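Local structure of 33 kDa chaperonin (Thermotoga maritima, 1VQ0) at residues His42-Leu52 against Gly97-Leu106; Asn79-Ala87 against Gly118-Arg126. The protein probably acts as a redox-regulated molecular chaperone, protecting thermally unfolding and oxidatively damaged proteins from irreversible aggregation. One frame throughout, in Å; residues are numbered along the deposited sequence.

Contact 1 (His42-Leu52 against Gly97-Leu106); sequences HALSYLATVVL and GYVANPKVEL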
loop_
_atom_site.group_PDB
_atom_site.type_symbol
_atom_site.label_atom_id
_atom_site.label_comp_id
_atom_site.label_asym_id
_atom_site.label_seq_id
_atom_site.Cartn_x
_atom_site.Cartn_y
_atom_site.Cartn_z
ATOM N N HIS A 42 18.803 10.226 -19.058
ATOM C CA HIS A 42 19.096 8.854 -18.636
ATOM C C HIS A 42 19.748 7.979 -19.682
ATOM O O HIS A 42 20.028 6.844 -19.388
ATOM C CB HIS A 42 17.791 8.174 -18.234
ATOM C CG HIS A 42 17.182 8.721 -16.986
ATOM N ND1 HIS A 42 17.827 8.692 -15.762
ATOM C CD2 HIS A 42 15.955 9.260 -16.762
ATOM C CE1 HIS A 42 17.012 9.184 -14.841
ATOM N NE2 HIS A 42 15.872 9.541 -15.418
ATOM N N ALA A 43 19.949 8.494 -20.891
ATOM C CA ALA A 43 20.520 7.725 -21.987
ATOM C C ALA A 43 19.784 6.389 -22.136
ATOM O O ALA A 43 20.402 5.308 -22.191
ATOM C CB ALA A 43 22.051 7.523 -21.788
ATOM N N LEU A 44 18.453 6.490 -22.200
ATOM C CA LEU A 44 17.570 5.325 -22.294
ATOM C C LEU A 44 17.719 4.603 -23.620
ATOM O O LEU A 44 17.844 5.206 -24.656
ATOM C CB LEU A 44 16.090 5.736 -22.118
ATOM C CG LEU A 44 15.681 6.427 -20.805
ATOM C CD1 LEU A 44 14.255 6.711 -20.831
ATOM C CD2 LEU A 44 16.023 5.598 -19.551
ATOM N N SER A 45 17.655 3.284 -23.571
ATOM C CA SER A 45 17.501 2.459 -24.752
ATOM C C SER A 45 16.129 2.722 -25.348
ATOM O O SER A 45 15.261 3.352 -24.713
ATOM C CB SER A 45 17.602 0.996 -24.327
ATOM O OG SER A 45 16.457 0.604 -23.534
ATOM N N TYR A 46 15.893 2.218 -26.548
ATOM C CA TYR A 46 14.562 2.330 -27.155
ATOM C C TYR A 46 13.476 1.706 -26.258
ATOM O O TYR A 46 12.467 2.295 -25.962
ATOM C CB TYR A 46 14.533 1.709 -28.553
ATOM C CG TYR A 46 15.412 2.405 -29.563
ATOM C CD1 TYR A 46 15.237 3.752 -29.837
ATOM C CD2 TYR A 46 16.436 1.721 -30.233
ATOM C CE1 TYR A 46 16.022 4.412 -30.744
ATOM C CE2 TYR A 46 17.231 2.360 -31.169
ATOM C CZ TYR A 46 17.027 3.717 -31.413
ATOM O OH TYR A 46 17.800 4.425 -32.320
ATOM N N LEU A 47 13.721 0.503 -25.791
ATOM C CA LEU A 47 12.719 -0.145 -24.999
ATOM C C LEU A 47 12.428 0.610 -23.666
ATOM O O LEU A 47 11.303 0.742 -23.266
ATOM C CB LEU A 47 13.155 -1.598 -24.752
ATOM C CG LEU A 47 12.327 -2.392 -23.767
ATOM C CD1 LEU A 47 10.857 -2.495 -24.257
ATOM C CD2 LEU A 47 12.971 -3.754 -23.539
ATOM N N ALA A 48 13.488 1.065 -22.989
ATOM C CA ALA A 48 13.377 1.764 -21.719
ATOM C C ALA A 48 12.732 3.126 -21.919
ATOM O O ALA A 48 12.019 3.594 -21.051
ATOM C CB ALA A 48 14.734 1.939 -21.098
ATOM N N THR A 49 12.931 3.704 -23.086
ATOM C CA THR A 49 12.202 4.936 -23.486
ATOM C C THR A 49 10.683 4.682 -23.489
ATOM O O THR A 49 9.898 5.461 -22.965
ATOM C CB THR A 49 12.674 5.407 -24.877
ATOM O OG1 THR A 49 14.074 5.729 -24.859
ATOM C CG2 THR A 49 11.983 6.718 -25.270
ATOM N N VAL A 50 10.261 3.551 -24.056
ATOM C CA VAL A 50 8.834 3.305 -24.204
ATOM C C VAL A 50 8.229 2.969 -22.822
ATOM O O VAL A 50 7.153 3.424 -22.477
ATOM C CB VAL A 50 8.592 2.192 -25.269
ATOM C CG1 VAL A 50 7.116 1.712 -25.275
ATOM C CG2 VAL A 50 8.968 2.696 -26.646
ATOM N N VAL A 51 8.947 2.167 -22.033
ATOM C CA VAL A 51 8.450 1.742 -20.723
ATOM C C VAL A 51 8.312 2.934 -19.762
ATOM O O VAL A 51 7.251 3.176 -19.194
ATOM C CB VAL A 51 9.386 0.673 -20.078
ATOM C CG1 VAL A 51 8.843 0.246 -18.698
ATOM C CG2 VAL A 51 9.480 -0.559 -20.942
ATOM N N LEU A 52 9.404 3.663 -19.580
ATOM C CA LEU A 52 9.379 4.891 -18.802
ATOM C C LEU A 52 8.421 5.959 -19.359
ATOM O O LEU A 52 7.750 6.616 -18.603
ATOM C CB LEU A 52 10.772 5.444 -18.603
ATOM C CG LEU A 52 10.919 6.665 -17.653
ATOM C CD1 LEU A 52 10.221 6.450 -16.307
ATOM C CD2 LEU A 52 12.359 7.061 -17.400
ATOM N N GLY A 97 11.206 10.803 -13.377
ATOM C CA GLY A 97 11.121 9.352 -13.477
ATOM C C GLY A 97 12.431 8.665 -13.801
ATOM O O GLY A 97 13.400 9.322 -14.155
ATOM N N TYR A 98 12.461 7.349 -13.645
ATOM C CA TYR A 98 13.664 6.533 -13.864
ATOM C C TYR A 98 13.278 5.038 -13.935
ATOM O O TYR A 98 12.173 4.641 -13.516
ATOM C CB TYR A 98 14.701 6.771 -12.771
ATOM C CG TYR A 98 14.316 6.299 -11.349
ATOM C CD1 TYR A 98 13.671 7.138 -10.469
ATOM C CD2 TYR A 98 14.670 5.013 -10.887
ATOM C CE1 TYR A 98 13.314 6.707 -9.162
ATOM C CE2 TYR A 98 14.322 4.566 -9.586
ATOM C CZ TYR A 98 13.626 5.431 -8.739
ATOM O OH TYR A 98 13.312 5.057 -7.441
ATOM N N VAL A 99 14.190 4.232 -14.481
ATOM C CA VAL A 99 14.030 2.787 -14.515
ATOM C C VAL A 99 15.268 2.202 -13.910
ATOM O O VAL A 99 16.317 2.846 -13.913
ATOM C CB VAL A 99 13.839 2.201 -15.907
ATOM C CG1 VAL A 99 12.613 2.732 -16.559
ATOM C CG2 VAL A 99 15.054 2.453 -16.813
ATOM N N ALA A 100 15.159 0.979 -13.381
ATOM C CA ALA A 100 16.314 0.348 -12.741
ATOM C C ALA A 100 17.381 -0.035 -13.770
ATOM O O ALA A 100 18.579 0.096 -13.486
ATOM C CB ALA A 100 15.886 -0.858 -11.915
ATOM N N ASN A 101 16.937 -0.402 -14.984
ATOM C CA ASN A 101 17.809 -0.837 -16.055
ATOM C C ASN A 101 17.608 -0.048 -17.338
ATOM O O ASN A 101 16.895 -0.483 -18.216
ATOM C CB ASN A 101 17.679 -2.361 -16.308
ATOM C CG ASN A 101 18.610 -2.873 -17.471
ATOM O OD1 ASN A 101 19.545 -2.177 -17.900
ATOM N ND2 ASN A 101 18.334 -4.086 -17.972
ATOM N N PRO A 102 18.250 1.120 -17.427
ATOM C CA PRO A 102 18.088 2.015 -18.566
ATOM C C PRO A 102 18.524 1.461 -19.928
ATOM O O PRO A 102 18.123 2.003 -20.942
ATOM C CB PRO A 102 18.974 3.254 -18.207
ATOM C CG PRO A 102 19.781 2.918 -17.039
ATOM C CD PRO A 102 19.177 1.666 -16.418
ATOM N N LYS A 103 19.369 0.430 -19.941
ATOM C CA LYS A 103 19.919 -0.152 -21.182
ATOM C C LYS A 103 19.181 -1.432 -21.626
ATOM O O LYS A 103 19.621 -2.115 -22.530
ATOM C CB LYS A 103 21.413 -0.474 -20.980
ATOM C CG LYS A 103 22.361 0.697 -21.020
ATOM C CD LYS A 103 21.732 2.089 -21.107
ATOM C CE LYS A 103 22.798 3.235 -21.232
ATOM N NZ LYS A 103 23.068 3.572 -22.642
ATOM N N VAL A 104 18.083 -1.762 -20.968
ATOM C CA VAL A 104 17.370 -2.995 -21.254
ATOM C C VAL A 104 16.989 -3.096 -22.748
ATOM O O VAL A 104 16.538 -2.110 -23.365
ATOM C CB VAL A 104 16.081 -3.099 -20.381
ATOM C CG1 VAL A 104 15.078 -2.041 -20.768
ATOM C CG2 VAL A 104 15.473 -4.502 -20.514
ATOM N N GLU A 105 17.186 -4.295 -23.305
ATOM C CA GLU A 105 16.771 -4.646 -24.654
ATOM C C GLU A 105 16.089 -6.006 -24.626
ATOM O O GLU A 105 16.444 -6.871 -23.850
ATOM C CB GLU A 105 17.968 -4.791 -25.569
ATOM C CG GLU A 105 18.791 -3.541 -25.819
ATOM C CD GLU A 105 20.028 -3.838 -26.717
ATOM O OE1 GLU A 105 20.297 -5.015 -27.104
ATOM O OE2 GLU A 105 20.748 -2.880 -27.026
ATOM N N LEU A 106 15.160 -6.210 -25.535
ATOM C CA LEU A 106 14.451 -7.488 -25.697
ATOM C C LEU A 106 14.023 -7.561 -27.173
ATOM O O LEU A 106 13.947 -6.510 -27.835
ATOM C CB LEU A 106 13.160 -7.444 -24.851
ATOM C CG LEU A 106 13.224 -7.791 -23.364
ATOM C CD1 LEU A 106 11.829 -7.756 -22.769
ATOM C CD2 LEU A 106 13.815 -9.166 -23.240
HETATM O O HOH W 1 15.793 -1.262 -26.603
#

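Contact 2 (Asn79-Ala87 against Gly118-Arg126); sequences NGPIRRVVA and GAIGQGVLR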
loop_
_atom_site.group_PDB
_atom_site.type_symbol
_atom_site.label_atom_id
_atom_site.label_comp_id
_atom_site.label_asym_id
_atom_site.label_seq_id
_atom_site.Cartn_x
_atom_site.Cartn_y
_atom_site.Cartn_z
ATOM N N ASN A 79 9.704 -8.835 -12.117
ATOM C CA ASN A 79 10.844 -9.703 -12.329
ATOM C C ASN A 79 11.416 -9.728 -13.784
ATOM O O ASN A 79 12.294 -10.497 -14.060
ATOM C CB ASN A 79 10.552 -11.143 -11.839
ATOM C CG ASN A 79 9.541 -11.877 -12.711
ATOM O OD1 ASN A 79 9.037 -11.335 -13.688
ATOM N ND2 ASN A 79 9.189 -13.111 -12.303
ATOM N N GLY A 80 10.883 -8.925 -14.689
ATOM C CA GLY A 80 11.494 -8.753 -15.976
ATOM C C GLY A 80 12.798 -7.980 -15.880
ATOM O O GLY A 80 13.119 -7.479 -14.819
ATOM N N PRO A 81 13.519 -7.883 -16.998
ATOM C CA PRO A 81 14.894 -7.359 -17.008
ATOM C C PRO A 81 15.009 -5.854 -16.790
ATOM O O PRO A 81 16.109 -5.386 -16.477
ATOM C CB PRO A 81 15.438 -7.826 -18.380
ATOM C CG PRO A 81 14.237 -7.922 -19.287
ATOM C CD PRO A 81 13.125 -8.383 -18.329
ATOM N N ILE A 82 13.902 -5.093 -16.965
ATOM C CA ILE A 82 13.889 -3.691 -16.520
ATOM C C ILE A 82 13.804 -3.454 -14.985
ATOM O O ILE A 82 14.289 -2.438 -14.511
ATOM C CB ILE A 82 12.855 -2.818 -17.266
ATOM C CG1 ILE A 82 13.404 -1.376 -17.421
ATOM C CG2 ILE A 82 11.493 -2.857 -16.578
ATOM C CD1 ILE A 82 12.614 -0.428 -18.422
ATOM N N ARG A 83 13.165 -4.394 -14.273
ATOM C CA ARG A 83 13.137 -4.528 -12.811
ATOM C C ARG A 83 12.201 -3.574 -12.094
ATOM O O ARG A 83 11.379 -3.983 -11.265
ATOM C CB ARG A 83 14.536 -4.466 -12.202
ATOM C CG ARG A 83 15.533 -5.447 -12.794
ATOM C CD ARG A 83 16.771 -5.820 -11.898
ATOM N NE ARG A 83 17.478 -4.703 -11.242
ATOM C CZ ARG A 83 18.393 -3.896 -11.812
ATOM N NH1 ARG A 83 18.731 -4.002 -13.109
ATOM N NH2 ARG A 83 18.947 -2.935 -11.068
ATOM N N ARG A 84 12.342 -2.291 -12.407
ATOM C CA ARG A 84 11.585 -1.240 -11.753
ATOM C C ARG A 84 11.386 -0.019 -12.650
ATOM O O ARG A 84 12.294 0.378 -13.370
ATOM C CB ARG A 84 12.284 -0.760 -10.460
ATOM C CG ARG A 84 11.250 -0.284 -9.436
ATOM C CD ARG A 84 11.804 -0.142 -8.099
ATOM N NE ARG A 84 10.820 0.172 -7.057
ATOM C CZ ARG A 84 11.134 0.195 -5.749
ATOM N NH1 ARG A 84 12.361 -0.067 -5.342
ATOM N NH2 ARG A 84 10.255 0.479 -4.831
ATOM N N VAL A 85 10.167 0.520 -12.591
ATOM C CA VAL A 85 9.756 1.702 -13.319
ATOM C C VAL A 85 9.028 2.640 -12.370
ATOM O O VAL A 85 7.995 2.265 -11.788
ATOM C CB VAL A 85 8.792 1.342 -14.467
ATOM C CG1 VAL A 85 8.541 2.529 -15.325
ATOM C CG2 VAL A 85 9.336 0.233 -15.291
ATOM N N VAL A 86 9.550 3.869 -12.252
ATOM C CA VAL A 86 9.067 4.856 -11.290
ATOM C C VAL A 86 8.787 6.200 -12.004
ATOM O O VAL A 86 9.644 6.752 -12.707
ATOM C CB VAL A 86 10.114 5.089 -10.150
ATOM C CG1 VAL A 86 9.614 6.078 -9.146
ATOM C CG2 VAL A 86 10.406 3.832 -9.429
ATOM N N ALA A 87 7.568 6.687 -11.890
ATOM C CA ALA A 87 7.242 7.973 -12.459
ATOM C C ALA A 87 6.490 8.797 -11.479
ATOM O O ALA A 87 5.475 8.340 -10.960
ATOM C CB ALA A 87 6.484 7.824 -13.750
ATOM N N GLY A 118 6.995 -7.779 -21.255
ATOM C CA GLY A 118 8.174 -8.626 -21.058
ATOM C C GLY A 118 9.237 -7.881 -20.262
ATOM O O GLY A 118 9.900 -8.433 -19.401
ATOM N N ALA A 119 9.416 -6.590 -20.540
ATOM C CA ALA A 119 10.449 -5.850 -19.800
ATOM C C ALA A 119 10.124 -5.842 -18.307
ATOM O O ALA A 119 10.995 -5.932 -17.474
ATOM C CB ALA A 119 10.554 -4.447 -20.306
ATOM N N ILE A 120 8.834 -5.680 -17.972
ATOM C CA ILE A 120 8.411 -5.585 -16.562
ATOM C C ILE A 120 8.284 -6.952 -15.890
ATOM O O ILE A 120 8.642 -7.142 -14.713
ATOM C CB ILE A 120 7.095 -4.786 -16.478
ATOM C CG1 ILE A 120 7.367 -3.319 -16.836
ATOM C CG2 ILE A 120 6.405 -4.980 -15.077
ATOM C CD1 ILE A 120 6.107 -2.516 -17.069
ATOM N N GLY A 121 7.749 -7.901 -16.623
ATOM C CA GLY A 121 7.523 -9.229 -16.068
ATOM C C GLY A 121 6.406 -9.254 -15.037
ATOM O O GLY A 121 5.517 -8.386 -15.031
ATOM N N GLN A 122 6.487 -10.239 -14.175
ATOM C CA GLN A 122 5.534 -10.521 -13.112
ATOM C C GLN A 122 5.826 -9.584 -11.976
ATOM O O GLN A 122 6.965 -9.498 -11.529
ATOM C CB GLN A 122 5.728 -11.938 -12.549
ATOM C CG GLN A 122 5.431 -13.082 -13.475
ATOM C CD GLN A 122 4.203 -12.836 -14.251
ATOM O OE1 GLN A 122 3.100 -12.865 -13.691
ATOM N NE2 GLN A 122 4.372 -12.516 -15.533
ATOM N N GLY A 123 4.798 -8.940 -11.466
ATOM C CA GLY A 123 4.978 -8.007 -10.392
ATOM C C GLY A 123 3.765 -7.183 -10.024
ATOM O O GLY A 123 2.631 -7.615 -10.191
ATOM N N VAL A 124 4.033 -5.999 -9.485
ATOM C CA VAL A 124 3.019 -5.204 -8.785
ATOM C C VAL A 124 3.091 -3.718 -9.215
ATOM O O VAL A 124 4.100 -3.228 -9.715
ATOM C CB VAL A 124 3.194 -5.281 -7.194
ATOM C CG1 VAL A 124 3.214 -6.640 -6.741
ATOM C CG2 VAL A 124 4.453 -4.578 -6.689
ATOM N N LEU A 125 1.987 -3.025 -8.992
ATOM C CA LEU A 125 1.933 -1.600 -9.182
ATOM C C LEU A 125 1.545 -0.909 -7.870
ATOM O O LEU A 125 0.616 -1.307 -7.226
ATOM C CB LEU A 125 0.955 -1.282 -10.296
ATOM C CG LEU A 125 0.647 0.181 -10.638
ATOM C CD1 LEU A 125 -0.013 0.244 -12.030
ATOM C CD2 LEU A 125 -0.272 0.765 -9.653
ATOM N N ARG A 126 2.339 0.092 -7.507
ATOM C CA ARG A 126 2.181 0.968 -6.353
ATOM C C ARG A 126 1.912 2.397 -6.777
ATOM O O ARG A 126 2.509 2.866 -7.715
ATOM C CB ARG A 126 3.455 0.978 -5.474
ATOM C CG ARG A 126 3.549 -0.190 -4.648
ATOM C CD ARG A 126 4.675 -0.256 -3.640
ATOM N NE ARG A 126 5.906 -0.421 -4.333
ATOM C CZ ARG A 126 6.536 -1.547 -4.576
ATOM N NH1 ARG A 126 6.096 -2.691 -4.154
ATOM N NH2 ARG A 126 7.673 -1.492 -5.233
#

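Contact 1 (His42-Leu52 against Gly97-Leu106)
Ser45, the N-cap of helix 46-62, meets the type I turn Asn101-Val104 that follows strand 94-99, showing how a helix start can be stitched to a neighbouring loop. Its hydroxyl works both ways: OG accepts from Ala48 N (3.1 Å), the capping bond, and donates to Val104 O (2.7 Å), lying in the carbonyl plane. The chi1 of 69° sets OG between the backbone N and the carbonyl carbon, where both partners can be served. The Ser45 amide adds a nearly straight bond to Pro102 O (3.0 Å, 171° at hydrogen). A water bound to Leu47 N reaches Val104 O only weakly.

Near strand 94-99, His42 NE2 donates to Gly97 O (2.8 Å), which is tilted 28° from the ring plane; Trp277 O is a second, weak acceptor. With an alanine here, Gly97 O would probably lose its imidazole partner and the residues before Ser45 their side-chain tie to the strand.

Apolar packing runs the length of the contact. Leu47 CD2 rests between Val104 CG1 and Leu106 CB, 3.9 Å from each, while Leu52 CB faces Val99 CG1 and its CD1 approaches Tyr98 N. Ala48 CB sits 3.4 Å from Pro102 O, the same oxygen that Ser45 N uses.

Contact 2 (Asn79-Ala87 against Gly118-Arg126)
The guanidinium groups of Arg84 and Arg126 meet almost perpendicularly, their planes 81° apart. Arg84 NE lies at the edge of the Arg126 group and in its plane, and the two NH2 atoms come to 3.3 Å. The second flat pair, Asn79 and Gln122, runs side by side in the same direction with amide planes 64° apart; the Asn79 amide skirts CB and CG of Gln122, whose own OE1 bonds Lys134 of the second subunit.

Hydrogen bonds, mostly between backbones, join the turn after strand 71-78 to the end of helix 116-120 and the residues just beyond. Asn79 grips Gln122 twice: its N donates to Gln122 O (2.9 Å), and its OD1 accepts from Gln122 N (2.8 Å), which stands 45° above the amide plane. Ala119 O receives Ile82 N (3.1 Å), and Ile120 O receives Gly80 N from well above its carbonyl plane. Gly80 and Gly121 bring their CA atoms to 4.0 Å; a CB on either would clash with the facing segment. Ile120 CG1 packs on Ile82 CG2 and Val85 CG2.

The close approach of the two arginines is probably offset by Asp75, which bridges both, and by Glu77, which bridges Arg126.

How the contacts relate
Contacts 1 and 2 illustrate how adjacent strands carry separate joints into one fold: their centres are about 11 Å apart, and their segments alternate along the chain. Strands 84-90 and 94-99 are antiparallel neighbours in the same sheet, tied by a bond from Ala100 N to Arg84 O (2.9 Å). Just beyond the strand ends, Asn101 ND2 reaches Pro81 O (3.0 Å), linking the two turns. Val51 CG1 of helix 46-62 presses on Val85 CG2 at 3.4 Å. Contact 1 comes near the zinc held by Cys243, Cys245, Cys275 and Cys278, with the His42 side chain about 8 Å from the ion; contact 2 meets the second subunit at Gln122 and Val124.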